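Local coordinates for protein esterase (Thermotoga maritima, PDB 3DOH) that hydrolyses ester bonds as a thermostable esterase, joining an immunoglobulin-like domain to an alpha/beta-hydrolase domain, at residues A[30-35]-A[63-68]; A[103-108]-A[189-194]; A[217-220]-A[226-229]; A[340-345]-A[368-373]; A[344-349]-A[362-367]. All coordinates share one frame; numbering follows the deposited sequence.

Interaction 1 stands apart in the immunoglobulin-like domain, its methyl side buried and its polar side near the surface, its centre about 42 Å from the centres of interactions 3 and 4. Interaction 2 spans the two family domains, partly buried, combining leucine packing with an arginine and a tyrosine that share the glutamate E20. It touches interaction 3 through N190 and Q220. Interaction 3 is a buried, largely apolar contact at the end of strand 215-219. Interactions 4 and 5 share T344 and E345 and start from the same strand, 341-346, but differ in character: 340-345 with 368-373 is a weak surface salt bridge, while 344-349 with 362-367 buries a tyrosine against a helix. Both also reach a neighbouring subunit.

Interaction 1. Residues A[30-35]-A[63-68]; sequences PVEIDG and ANNSGG
E32 and N65 make the polar half of this contact, a hydrogen bond from N65 ND2 to E32 OE2 of 2.6 Å with an N-H...O angle of 152°. The two side chains meet at about a right angle. E32 OE2 lies in the amide plane of N65, whereas the donor stands above the carboxylate plane, 54° out of it. E32 reaches across because its CG is anti to the carbonyl carbon (chi1 -86°) and the chain runs extended from there. The other end of the amide is also engaged: N65 OD1 accepts from the backbone N of K79.

The van der Waals half belongs to A63, whose methyl points at the opposite strand and lies against backbone atoms. A63 CB sits 3.8 Å from I33 O and 4.0 Å from G35 N. I33 itself turns to V81 and I118 in the interior, and N76 ties the two segments together, through its backbone to G35 and through OD1 to A63 N.

Shortening E32 to an alanine is likely to leave N65 ND2 without its acceptor and the amide, held then by K79 at one end, freer to turn about its own side-chain torsions. Within the immunoglobulin-like domain the two halves thus act differently: the carboxylate on ND2 and K79 N on OD1 together fix the rotation of the N65 amide, whereas the A63 methyl gives close packing without directional bonds.

Interaction 2. Residues A[103-108]-A[189-194]; sequences NTRMKL and DNYLQV
R105 NH1 and the hydroxyl of Y191 grip one carboxylate between them: NH1 forms a salt bridge with E20 OE1, and Y191 OH is hydrogen-bonded to E20 OE2. This is the seam between the immunoglobulin-like domain, which contributes the loop 103-108, and the alpha/beta-hydrolase domain, which contributes 189-194. A second salt bridge, R105 NH2 to E136 OE1, fixes the far side of the guanidinium.

R105 and Y191 themselves are in contact without bonding. R105 NH1 is 3.5 Å from Y191 OH at an angle too poor for a hydrogen bond; Y191 CZ lies over one face of the guanidinium, whose plane is turned 59° from the ring. The R105 chain bends at chi3 (103°), which lays its CD 3.7 Å from Y191 CE2 before the charged group goes on to the glutamates. H138 meets the Y191 ring edge-to-face. A methionine in place of R105 is likely to leave E20 and E136 without their positive partner, and the Y191 hydroxyl with a less firmly placed acceptor.

On the hydrolase side an Asx motif shapes the turn into helix 192-195: D189 OD2 accepts from L192 N at 3.1 Å, the donor lying 36° out of the carboxylate plane. L192 then extends its branches to the loop. Its CD1 reaches the R105 side chain, with L192 CD1 4.1 Å from R105 CB. The other branch meets a backbone carbonyl, L192 CD2 lying 3.3 Å from N103 O.

Interaction 3. Residues A[217-220]-A[226-229]; sequences LAPQ and SWST
W227 drives the far corner of its six-membered ring into P219, and this is where the contact is dense. W227 CH2 lies 3.9 Å from P219 CB and equally far from P219 CG, the two side chains crossing at about a right angle. The carbonyl oxygen of P219 comes in at the indole edge, near its plane, with P219 O 3.2 Å from W227 CH2, so an aromatic C-H faces the oxygen. The first torsion of W227, with CG anti to the carbonyl carbon (chi1 -54°), swings the ring away from its own loop toward the strand. The pyrrole end is tied down as well, W227 NE1 donating to H181 O, and the H181 ring meets the indole edge-to-face.

Away from that corner the two segments part. Q220 touches W227 through its backbone carbon, whereas its side chain turns away to the turn at D189 and N190. Beyond W227 the chain 226-229 diverges from the strand and looks to itself: S226 OG donates to S228 O over 3.0 Å, nearly along the C=O axis.

V247 of helix 242-257 packs on both P219 and W227, and M272, next to the probable nucleophile, also touches the indole. The arrangement fits an alpha/beta-hydrolase sheet, where the loop following strand 215-219 folds back beside what is probably the GxSxG nucleophile elbow.

Interaction 4. Residues A[340-345]-A[368-373]; sequences KVRYTE and NQEAIE
R342 in strand 341-345 and A371 in helix 369-373 mark the nearest approach of the two backbones, with CA atoms 9.9 Å apart, so long side chains must bridge the gap. R342 does so with a chain stretched out from CG to NE (chi2 178°), while E370 bends at chi2 and brings its carboxylate round to meet it. The resulting salt bridge is weak: R342 NH1 to E370 OE2 is 3.3 Å, with an N-H...O angle of 142°. OE2 sits at the edge of the guanidinium, in its plane, but the carboxylate is rotated 59° against that plane, so one oxygen faces one nitrogen. The pair is exposed, and solvent would be expected to soften its pull.

Strand 341-346 is the last strand of the alpha/beta-hydrolase sheet within the chain, and helix 369-376 lies against the face that R342 points to. Y343, on the other face, packs on helix 325-336. The Y343 hydroxyl donates to E345 OE1 at 2.6 Å, meeting it on the anti side, and E345 OE2 forms a salt bridge with R328.

N368 is the N-cap of the helix. Its OD1 accepts from A371 N at 3.1 Å, the donor standing well above the carbonyl plane, and more weakly from E370 N. At the strand's outer edge, where a neighbouring subunit packs, E345 O accepts from R207 NE of that subunit.

Interaction 5. Residues A[344-349]-A[362-367]; sequences TEYEKG and WIPTYE. With SO4 (sulfate ion), chain D.
Y346 sets CG anti to its carbonyl carbon (chi1 -58°), which sends the ring across to helix 362-366; T365, with OG1 likewise anti to the carbonyl carbon, turns its hydroxyl to the end of that ring. P364 provides the surface. Its CG stands over one ring face as a CH-pi contact, 3.9 Å from the Y346 centroid and 27° off the normal, displaced toward the phenol end, where P364 CG comes within 3.5 Å of Y346 CZ. P364 CB also touches the hydroxyl, 3.4 Å from Y346 OH. The same oxygen, Y346 OH, lies 3.1 Å from T365 OG1, which sits near the ring plane at its edge, in a position where a hydrogen bond is possible. T365 OG1 is also bonded to S361 O, one turn back in the chain, while F350 meets the Y346 ring and F314 of strand 311-316 touches both Y346 and T365.

On the outer side a sulfate, probably from the crystallisation liquor, accepts from the backbone at K348: K348 N to sulfate O3 is 3.0 Å, almost straight at 170°. The ion is held as well by R207 of a neighbouring subunit. The chemistry is therefore split by place: inside, a tyrosine held by ring-face packing on P364, its hydroxyl close to T365, while the backbone N of K348 is able to take up an anion at the subunit boundary.

Interaction 1. Residues A[30-35]-A[63-68]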
# COMPACT_ATOMS: atom_id res chain seq x y z
N PRO A 30 25.50 25.36 24.65
CA PRO A 30 26.19 26.12 25.72
C PRO A 30 25.78 25.71 27.16
O PRO A 30 26.63 25.71 28.04
CB PRO A 30 25.86 27.60 25.39
CG PRO A 30 25.38 27.61 23.97
CD PRO A 30 24.70 26.27 23.79
N VAL A 31 24.51 25.35 27.39
CA VAL A 31 24.12 24.64 28.62
C VAL A 31 23.73 23.20 28.38
O VAL A 31 23.79 22.68 27.25
CB VAL A 31 22.94 25.26 29.35
CG1 VAL A 31 23.35 25.70 30.79
CG2 VAL A 31 22.26 26.35 28.50
N GLU A 32 23.35 22.56 29.48
CA GLU A 32 22.82 21.22 29.43
C GLU A 32 21.41 21.35 28.85
O GLU A 32 20.94 22.47 28.66
CB GLU A 32 22.79 20.56 30.83
CG GLU A 32 24.08 19.86 31.31
CD GLU A 32 23.82 18.75 32.38
OE1 GLU A 32 22.64 18.47 32.72
OE2 GLU A 32 24.79 18.13 32.87
N ILE A 33 20.77 20.22 28.58
CA ILE A 33 19.45 20.14 27.99
C ILE A 33 18.84 18.83 28.46
O ILE A 33 19.57 17.84 28.63
CB ILE A 33 19.54 20.13 26.46
CG1 ILE A 33 20.10 21.46 25.98
CG2 ILE A 33 18.18 19.83 25.81
CD1 ILE A 33 20.21 21.56 24.52
N ASP A 34 17.52 18.82 28.67
CA ASP A 34 16.75 17.59 28.94
C ASP A 34 16.22 17.01 27.63
O ASP A 34 15.42 17.64 26.93
CB ASP A 34 15.58 17.89 29.86
CG ASP A 34 14.88 19.16 29.47
OD1 ASP A 34 15.60 20.19 29.30
OD2 ASP A 34 13.63 19.14 29.29
N GLY A 35 16.67 15.80 27.34
CA GLY A 35 16.24 15.07 26.16
C GLY A 35 14.86 14.47 26.30
O GLY A 35 14.22 14.17 25.32
N ALA A 63 19.78 13.13 24.85
CA ALA A 63 20.91 13.88 25.37
C ALA A 63 21.80 13.05 26.26
O ALA A 63 21.32 12.16 26.94
CB ALA A 63 20.42 15.08 26.11
N ASN A 64 23.10 13.34 26.24
CA ASN A 64 24.06 12.79 27.20
C ASN A 64 25.10 13.86 27.55
O ASN A 64 25.01 15.02 27.08
CB ASN A 64 24.72 11.52 26.66
CG ASN A 64 25.57 11.76 25.41
OD1 ASN A 64 25.55 10.97 24.46
ND2 ASN A 64 26.34 12.84 25.41
N ASN A 65 26.09 13.49 28.38
CA ASN A 65 27.21 14.37 28.68
C ASN A 65 28.52 13.82 28.17
O ASN A 65 29.58 14.40 28.36
CB ASN A 65 27.29 14.68 30.17
CG ASN A 65 26.82 16.12 30.50
OD1 ASN A 65 27.09 17.10 29.77
ND2 ASN A 65 26.11 16.23 31.62
N SER A 66 28.44 12.68 27.49
CA SER A 66 29.59 12.04 26.90
C SER A 66 30.00 12.69 25.57
O SER A 66 31.14 13.07 25.41
CB SER A 66 29.32 10.55 26.72
OG SER A 66 28.16 10.34 25.91
N GLY A 67 29.07 12.83 24.62
CA GLY A 67 29.38 13.38 23.30
C GLY A 67 29.36 12.34 22.19
O GLY A 67 29.57 12.65 21.01
N GLY A 68 29.13 11.09 22.58
CA GLY A 68 29.01 10.00 21.64
C GLY A 68 27.59 9.51 21.59
O GLY A 68 26.63 10.25 21.83

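Interaction 2. Residues A[103-108]-A[189-194]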
# COMPACT_ATOMS: atom_id res chain seq x y z
N ASN A 103 37.35 3.91 -5.78
CA ASN A 103 36.35 4.66 -5.03
C ASN A 103 36.96 5.89 -4.35
O ASN A 103 38.15 5.93 -4.06
CB ASN A 103 35.68 3.77 -3.99
CG ASN A 103 35.03 2.55 -4.60
OD1 ASN A 103 34.96 2.41 -5.82
ND2 ASN A 103 34.55 1.64 -3.75
N THR A 104 36.12 6.90 -4.11
CA THR A 104 36.57 8.13 -3.48
C THR A 104 35.61 8.57 -2.38
O THR A 104 34.39 8.45 -2.53
CB THR A 104 36.72 9.27 -4.50
OG1 THR A 104 36.99 10.50 -3.81
CG2 THR A 104 35.45 9.42 -5.32
N ARG A 105 36.16 9.08 -1.28
CA ARG A 105 35.34 9.62 -0.20
C ARG A 105 35.19 11.13 -0.34
O ARG A 105 36.01 11.90 0.16
CB ARG A 105 35.96 9.28 1.16
CG ARG A 105 34.95 9.16 2.29
CD ARG A 105 35.63 9.17 3.64
NE ARG A 105 35.50 10.46 4.31
CZ ARG A 105 34.90 10.63 5.49
NH1 ARG A 105 34.37 9.60 6.13
NH2 ARG A 105 34.82 11.85 6.02
N MET A 106 34.12 11.55 -1.02
CA MET A 106 33.33 12.69 -0.56
C MET A 106 33.91 13.30 0.71
O MET A 106 33.80 12.72 1.79
CB MET A 106 31.88 12.27 -0.33
CG MET A 106 30.86 13.05 -1.15
SD MET A 106 29.23 12.28 -1.17
CE MET A 106 28.18 13.70 -0.92
N LYS A 107 34.53 14.47 0.57
CA LYS A 107 34.44 15.51 1.58
C LYS A 107 33.00 15.69 2.06
O LYS A 107 32.08 15.84 1.25
CB LYS A 107 34.98 16.83 1.04
CG LYS A 107 34.32 17.30 -0.24
CD LYS A 107 35.32 17.93 -1.19
CE LYS A 107 36.54 17.04 -1.38
NZ LYS A 107 37.67 17.43 -0.49
N LEU A 108 32.81 15.67 3.37
CA LEU A 108 31.45 15.67 3.96
C LEU A 108 30.90 17.05 4.17
O LEU A 108 31.58 17.91 4.69
CB LEU A 108 31.41 14.88 5.28
CG LEU A 108 31.51 13.37 5.11
CD1 LEU A 108 31.57 12.66 6.46
CD2 LEU A 108 30.32 12.92 4.25
N ASP A 189 45.24 8.09 0.68
CA ASP A 189 44.66 8.88 1.74
C ASP A 189 44.75 8.20 3.11
O ASP A 189 44.51 8.84 4.15
CB ASP A 189 43.17 9.16 1.42
CG ASP A 189 42.31 7.86 1.31
OD1 ASP A 189 42.79 6.83 0.82
OD2 ASP A 189 41.12 7.85 1.70
N ASN A 190 45.05 6.91 3.12
CA ASN A 190 45.09 6.16 4.37
C ASN A 190 43.73 6.09 5.12
O ASN A 190 43.69 5.93 6.35
CB ASN A 190 46.17 6.73 5.29
CG ASN A 190 46.86 5.66 6.11
OD1 ASN A 190 46.48 4.49 6.05
ND2 ASN A 190 47.87 6.04 6.88
N TYR A 191 42.63 6.21 4.40
CA TYR A 191 41.32 6.19 5.06
C TYR A 191 40.42 5.13 4.46
O TYR A 191 39.85 4.29 5.16
CB TYR A 191 40.66 7.57 4.97
CG TYR A 191 39.52 7.77 5.94
CD1 TYR A 191 39.73 8.41 7.16
CD2 TYR A 191 38.24 7.31 5.65
CE1 TYR A 191 38.69 8.59 8.05
CE2 TYR A 191 37.20 7.49 6.54
CZ TYR A 191 37.43 8.13 7.74
OH TYR A 191 36.39 8.31 8.63
N LEU A 192 40.30 5.19 3.14
CA LEU A 192 39.51 4.24 2.35
C LEU A 192 39.51 2.80 2.84
O LEU A 192 38.44 2.19 2.94
CB LEU A 192 39.97 4.27 0.91
CG LEU A 192 38.96 4.81 -0.09
CD1 LEU A 192 37.81 5.65 0.52
CD2 LEU A 192 39.73 5.60 -1.13
N GLN A 193 40.70 2.28 3.16
CA GLN A 193 40.89 0.83 3.35
C GLN A 193 40.36 0.36 4.69
O GLN A 193 40.27 -0.85 5.00
CB GLN A 193 42.37 0.42 3.13
CG GLN A 193 43.32 0.58 4.31
CD GLN A 193 43.82 2.00 4.48
OE1 GLN A 193 43.28 2.94 3.89
NE2 GLN A 193 44.87 2.18 5.30
N VAL A 194 39.96 1.36 5.46
CA VAL A 194 39.49 1.14 6.79
C VAL A 194 38.01 1.56 6.85
O VAL A 194 37.32 1.31 7.83
CB VAL A 194 40.48 1.88 7.77
CG1 VAL A 194 39.82 2.99 8.58
CG2 VAL A 194 41.28 0.91 8.62

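Interaction 3. Residues A[217-220]-A[226-229]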
# COMPACT_ATOMS: atom_id res chain seq x y z
N LEU A 217 46.37 -4.40 11.53
CA LEU A 217 47.11 -3.64 10.57
C LEU A 217 46.31 -3.63 9.29
O LEU A 217 45.91 -4.68 8.76
CB LEU A 217 48.47 -4.29 10.34
CG LEU A 217 49.14 -4.07 9.00
CD1 LEU A 217 49.56 -2.66 8.87
CD2 LEU A 217 50.32 -4.97 8.88
N ALA A 218 46.10 -2.42 8.77
CA ALA A 218 45.33 -2.23 7.57
C ALA A 218 46.15 -1.34 6.66
O ALA A 218 46.16 -0.12 6.79
CB ALA A 218 43.99 -1.57 7.92
N PRO A 219 46.93 -1.95 5.79
CA PRO A 219 47.67 -1.23 4.75
C PRO A 219 46.86 -0.76 3.53
O PRO A 219 45.91 -1.42 3.12
CB PRO A 219 48.75 -2.24 4.32
CG PRO A 219 48.18 -3.55 4.66
CD PRO A 219 47.30 -3.36 5.87
N GLN A 220 47.28 0.38 2.95
CA GLN A 220 46.66 0.87 1.70
C GLN A 220 47.54 0.78 0.48
O GLN A 220 48.69 1.20 0.50
CB GLN A 220 46.21 2.33 1.82
CG GLN A 220 45.67 2.88 0.50
CD GLN A 220 44.94 4.20 0.70
OE1 GLN A 220 45.45 5.11 1.35
NE2 GLN A 220 43.73 4.30 0.14
N SER A 226 48.49 -3.01 -6.90
CA SER A 226 47.63 -4.02 -6.29
C SER A 226 48.46 -5.16 -5.71
O SER A 226 49.59 -5.41 -6.15
CB SER A 226 46.63 -4.55 -7.31
OG SER A 226 47.26 -5.42 -8.24
N TRP A 227 47.89 -5.86 -4.74
CA TRP A 227 48.70 -6.60 -3.75
C TRP A 227 49.51 -7.70 -4.44
O TRP A 227 50.67 -7.90 -4.14
CB TRP A 227 47.84 -7.22 -2.63
CG TRP A 227 46.92 -6.28 -1.88
CD1 TRP A 227 45.57 -6.29 -1.91
CD2 TRP A 227 47.30 -5.25 -0.98
NE1 TRP A 227 45.07 -5.32 -1.10
CE2 TRP A 227 46.11 -4.66 -0.51
CE3 TRP A 227 48.53 -4.76 -0.52
CZ2 TRP A 227 46.11 -3.59 0.41
CZ3 TRP A 227 48.53 -3.70 0.38
CH2 TRP A 227 47.32 -3.13 0.84
N SER A 228 48.85 -8.42 -5.35
CA SER A 228 49.44 -9.45 -6.17
C SER A 228 49.50 -8.91 -7.59
O SER A 228 48.84 -7.92 -7.88
CB SER A 228 48.56 -10.71 -6.17
OG SER A 228 47.52 -10.63 -7.13
N THR A 229 50.28 -9.56 -8.45
CA THR A 229 50.28 -9.24 -9.87
C THR A 229 48.93 -9.54 -10.51
O THR A 229 48.83 -10.32 -11.45
CB THR A 229 51.37 -10.03 -10.62
OG1 THR A 229 51.28 -11.42 -10.28
CG2 THR A 229 52.75 -9.52 -10.25

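Interaction 4. Residues A[340-345]-A[368-373]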
# COMPACT_ATOMS: atom_id res chain seq x y z
N LYS A 340 43.08 -28.84 6.31
CA LYS A 340 42.78 -27.76 7.28
C LYS A 340 42.17 -26.53 6.54
O LYS A 340 42.69 -25.40 6.64
CB LYS A 340 44.01 -27.37 8.12
CG LYS A 340 44.81 -28.59 8.65
CD LYS A 340 46.10 -28.16 9.37
CE LYS A 340 45.90 -27.76 10.87
NZ LYS A 340 47.17 -27.22 11.51
N VAL A 341 41.07 -26.79 5.81
CA VAL A 341 40.34 -25.79 5.01
C VAL A 341 38.85 -25.87 5.28
O VAL A 341 38.30 -26.96 5.23
CB VAL A 341 40.59 -25.97 3.48
CG1 VAL A 341 40.01 -27.29 2.98
CG2 VAL A 341 40.02 -24.81 2.70
N ARG A 342 38.20 -24.73 5.56
CA ARG A 342 36.74 -24.57 5.50
C ARG A 342 36.32 -23.67 4.33
O ARG A 342 37.10 -22.88 3.78
CB ARG A 342 36.17 -23.94 6.76
CG ARG A 342 36.43 -24.70 8.04
CD ARG A 342 35.84 -23.92 9.21
NE ARG A 342 35.95 -24.75 10.39
CZ ARG A 342 35.20 -24.63 11.49
NH1 ARG A 342 34.24 -23.69 11.58
NH2 ARG A 342 35.41 -25.48 12.50
N TYR A 343 35.05 -23.81 3.96
CA TYR A 343 34.49 -23.19 2.79
C TYR A 343 33.00 -23.07 2.92
O TYR A 343 32.27 -24.08 2.98
CB TYR A 343 34.81 -23.99 1.52
CG TYR A 343 34.41 -23.30 0.25
CD1 TYR A 343 34.80 -21.97 -0.00
CD2 TYR A 343 33.66 -23.96 -0.69
CE1 TYR A 343 34.40 -21.33 -1.18
CE2 TYR A 343 33.28 -23.35 -1.87
CZ TYR A 343 33.64 -22.05 -2.13
OH TYR A 343 33.22 -21.46 -3.34
N THR A 344 32.57 -21.81 2.97
CA THR A 344 31.21 -21.38 2.91
C THR A 344 31.07 -20.68 1.56
O THR A 344 31.76 -19.69 1.32
CB THR A 344 30.98 -20.35 4.02
OG1 THR A 344 31.33 -20.95 5.27
CG2 THR A 344 29.54 -19.90 4.06
N GLU A 345 30.22 -21.20 0.68
CA GLU A 345 29.92 -20.56 -0.60
C GLU A 345 28.47 -20.15 -0.63
O GLU A 345 27.58 -21.00 -0.76
CB GLU A 345 30.19 -21.48 -1.76
CG GLU A 345 29.95 -20.86 -3.13
CD GLU A 345 30.07 -21.88 -4.27
OE1 GLU A 345 31.11 -22.56 -4.40
OE2 GLU A 345 29.10 -22.02 -5.05
N ASN A 368 29.97 -12.74 10.46
CA ASN A 368 29.87 -14.10 10.97
C ASN A 368 30.68 -14.34 12.26
O ASN A 368 31.93 -14.46 12.23
CB ASN A 368 30.32 -15.03 9.85
CG ASN A 368 30.09 -16.49 10.14
OD1 ASN A 368 30.16 -16.96 11.29
ND2 ASN A 368 29.88 -17.26 9.06
N GLN A 369 29.99 -14.41 13.40
CA GLN A 369 30.64 -14.56 14.72
C GLN A 369 31.44 -15.86 14.78
O GLN A 369 32.48 -15.92 15.44
CB GLN A 369 29.64 -14.40 15.92
CG GLN A 369 30.23 -14.88 17.29
CD GLN A 369 29.46 -14.44 18.57
OE1 GLN A 369 28.23 -14.31 18.57
NE2 GLN A 369 30.20 -14.23 19.68
N GLU A 370 30.98 -16.89 14.08
CA GLU A 370 31.64 -18.19 14.05
C GLU A 370 33.05 -18.02 13.42
O GLU A 370 34.05 -18.50 13.96
CB GLU A 370 30.79 -19.19 13.22
CG GLU A 370 30.49 -20.54 13.90
CD GLU A 370 30.69 -21.82 12.98
OE1 GLU A 370 29.92 -22.05 11.98
OE2 GLU A 370 31.63 -22.62 13.30
N ALA A 371 33.08 -17.32 12.29
CA ALA A 371 34.31 -17.05 11.54
C ALA A 371 35.34 -16.29 12.36
O ALA A 371 36.52 -16.67 12.43
CB ALA A 371 33.98 -16.27 10.28
N ILE A 372 34.88 -15.20 12.98
CA ILE A 372 35.71 -14.43 13.93
C ILE A 372 36.28 -15.30 15.06
O ILE A 372 37.50 -15.33 15.31
CB ILE A 372 34.91 -13.25 14.46
CG1 ILE A 372 34.75 -12.22 13.34
CG2 ILE A 372 35.54 -12.67 15.71
CD1 ILE A 372 33.53 -11.39 13.50
N GLU A 373 35.40 -16.06 15.71
CA GLU A 373 35.81 -16.90 16.84
C GLU A 373 36.82 -17.91 16.37
O GLU A 373 37.87 -18.11 17.03
CB GLU A 373 34.61 -17.61 17.45
CG GLU A 373 33.86 -16.76 18.50
CD GLU A 373 34.80 -16.18 19.56
OE1 GLU A 373 34.96 -14.94 19.58
OE2 GLU A 373 35.41 -16.97 20.33

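Interaction 5. Residues A[344-349]-A[362-367]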
# COMPACT_ATOMS: atom_id res chain seq x y z
N THR A 344 32.57 -21.81 2.97
CA THR A 344 31.21 -21.38 2.91
C THR A 344 31.07 -20.68 1.56
O THR A 344 31.76 -19.69 1.32
CB THR A 344 30.98 -20.35 4.02
OG1 THR A 344 31.33 -20.95 5.27
CG2 THR A 344 29.54 -19.90 4.06
N GLU A 345 30.22 -21.20 0.68
CA GLU A 345 29.92 -20.56 -0.60
C GLU A 345 28.47 -20.15 -0.63
O GLU A 345 27.58 -21.00 -0.76
CB GLU A 345 30.19 -21.48 -1.76
CG GLU A 345 29.95 -20.86 -3.13
CD GLU A 345 30.07 -21.88 -4.27
OE1 GLU A 345 31.11 -22.56 -4.40
OE2 GLU A 345 29.10 -22.02 -5.05
N TYR A 346 28.26 -18.84 -0.52
CA TYR A 346 26.94 -18.24 -0.60
C TYR A 346 26.17 -18.59 -1.90
O TYR A 346 26.61 -18.23 -3.00
CB TYR A 346 27.04 -16.71 -0.43
CG TYR A 346 27.69 -16.28 0.87
CD1 TYR A 346 27.02 -16.46 2.08
CD2 TYR A 346 28.97 -15.71 0.89
CE1 TYR A 346 27.60 -16.09 3.30
CE2 TYR A 346 29.57 -15.32 2.11
CZ TYR A 346 28.86 -15.52 3.31
OH TYR A 346 29.40 -15.17 4.52
N GLU A 347 25.04 -19.29 -1.74
CA GLU A 347 24.13 -19.65 -2.84
C GLU A 347 23.71 -18.47 -3.72
O GLU A 347 23.45 -17.36 -3.21
CB GLU A 347 22.84 -20.23 -2.29
CG GLU A 347 22.89 -21.62 -1.74
CD GLU A 347 21.47 -22.05 -1.26
OE1 GLU A 347 21.07 -21.58 -0.16
OE2 GLU A 347 20.77 -22.83 -1.98
N LYS A 348 23.57 -18.75 -5.02
CA LYS A 348 22.95 -17.84 -5.99
C LYS A 348 21.70 -17.22 -5.41
O LYS A 348 20.86 -17.92 -4.86
CB LYS A 348 22.55 -18.60 -7.24
CG LYS A 348 21.83 -17.74 -8.28
CD LYS A 348 21.83 -18.36 -9.66
CE LYS A 348 21.14 -17.44 -10.63
NZ LYS A 348 22.05 -16.36 -11.05
N GLY A 349 21.59 -15.90 -5.52
CA GLY A 349 20.45 -15.21 -4.93
C GLY A 349 20.55 -14.81 -3.46
O GLY A 349 19.87 -13.85 -3.03
N TRP A 362 32.11 -10.14 1.26
CA TRP A 362 32.84 -9.84 2.49
C TRP A 362 31.87 -9.35 3.58
O TRP A 362 32.13 -9.48 4.79
CB TRP A 362 33.93 -8.83 2.23
CG TRP A 362 33.48 -7.58 1.47
CD1 TRP A 362 32.91 -6.45 2.02
CD2 TRP A 362 33.57 -7.34 0.05
NE1 TRP A 362 32.63 -5.53 1.01
CE2 TRP A 362 33.04 -6.05 -0.19
CE3 TRP A 362 34.06 -8.09 -1.02
CZ2 TRP A 362 32.98 -5.49 -1.48
CZ3 TRP A 362 33.99 -7.52 -2.32
CH2 TRP A 362 33.47 -6.23 -2.53
N ILE A 363 30.73 -8.83 3.12
CA ILE A 363 29.68 -8.32 4.01
C ILE A 363 29.06 -9.37 4.96
O ILE A 363 29.10 -9.19 6.16
CB ILE A 363 28.59 -7.63 3.19
CG1 ILE A 363 29.17 -6.36 2.54
CG2 ILE A 363 27.37 -7.36 4.06
CD1 ILE A 363 28.46 -5.89 1.27
N PRO A 364 28.49 -10.47 4.45
CA PRO A 364 28.06 -11.41 5.48
C PRO A 364 29.22 -12.04 6.22
O PRO A 364 29.06 -12.49 7.37
CB PRO A 364 27.35 -12.51 4.70
CG PRO A 364 27.60 -12.25 3.30
CD PRO A 364 28.17 -10.92 3.09
N THR A 365 30.38 -12.11 5.58
CA THR A 365 31.48 -12.86 6.14
C THR A 365 31.99 -12.19 7.40
O THR A 365 32.11 -12.85 8.42
CB THR A 365 32.59 -13.01 5.11
OG1 THR A 365 32.03 -13.69 3.99
CG2 THR A 365 33.73 -13.78 5.65
N TYR A 366 32.25 -10.89 7.33
CA TYR A 366 32.68 -10.15 8.52
C TYR A 366 31.59 -10.02 9.57
O TYR A 366 31.86 -9.64 10.72
CB TYR A 366 33.32 -8.79 8.16
CG TYR A 366 34.63 -8.98 7.43
CD1 TYR A 366 35.58 -9.88 7.93
CD2 TYR A 366 34.92 -8.30 6.24
CE1 TYR A 366 36.79 -10.09 7.26
CE2 TYR A 366 36.15 -8.54 5.56
CZ TYR A 366 37.06 -9.41 6.09
OH TYR A 366 38.25 -9.66 5.47
N GLU A 367 30.37 -10.36 9.19
CA GLU A 367 29.27 -10.42 10.15
C GLU A 367 29.08 -11.81 10.77
O GLU A 367 28.19 -12.02 11.60
CB GLU A 367 27.96 -9.82 9.57
CG GLU A 367 28.00 -8.31 9.26
CD GLU A 367 28.44 -7.41 10.46
OE1 GLU A 367 27.66 -7.24 11.42
OE2 GLU A 367 29.58 -6.84 10.43
S SO4 D . 23.48 -22.45 -6.41
O1 SO4 D . 23.16 -23.56 -5.47
O2 SO4 D . 24.06 -22.80 -7.70
O3 SO4 D . 24.38 -21.50 -5.73
O4 SO4 D . 22.23 -21.83 -6.82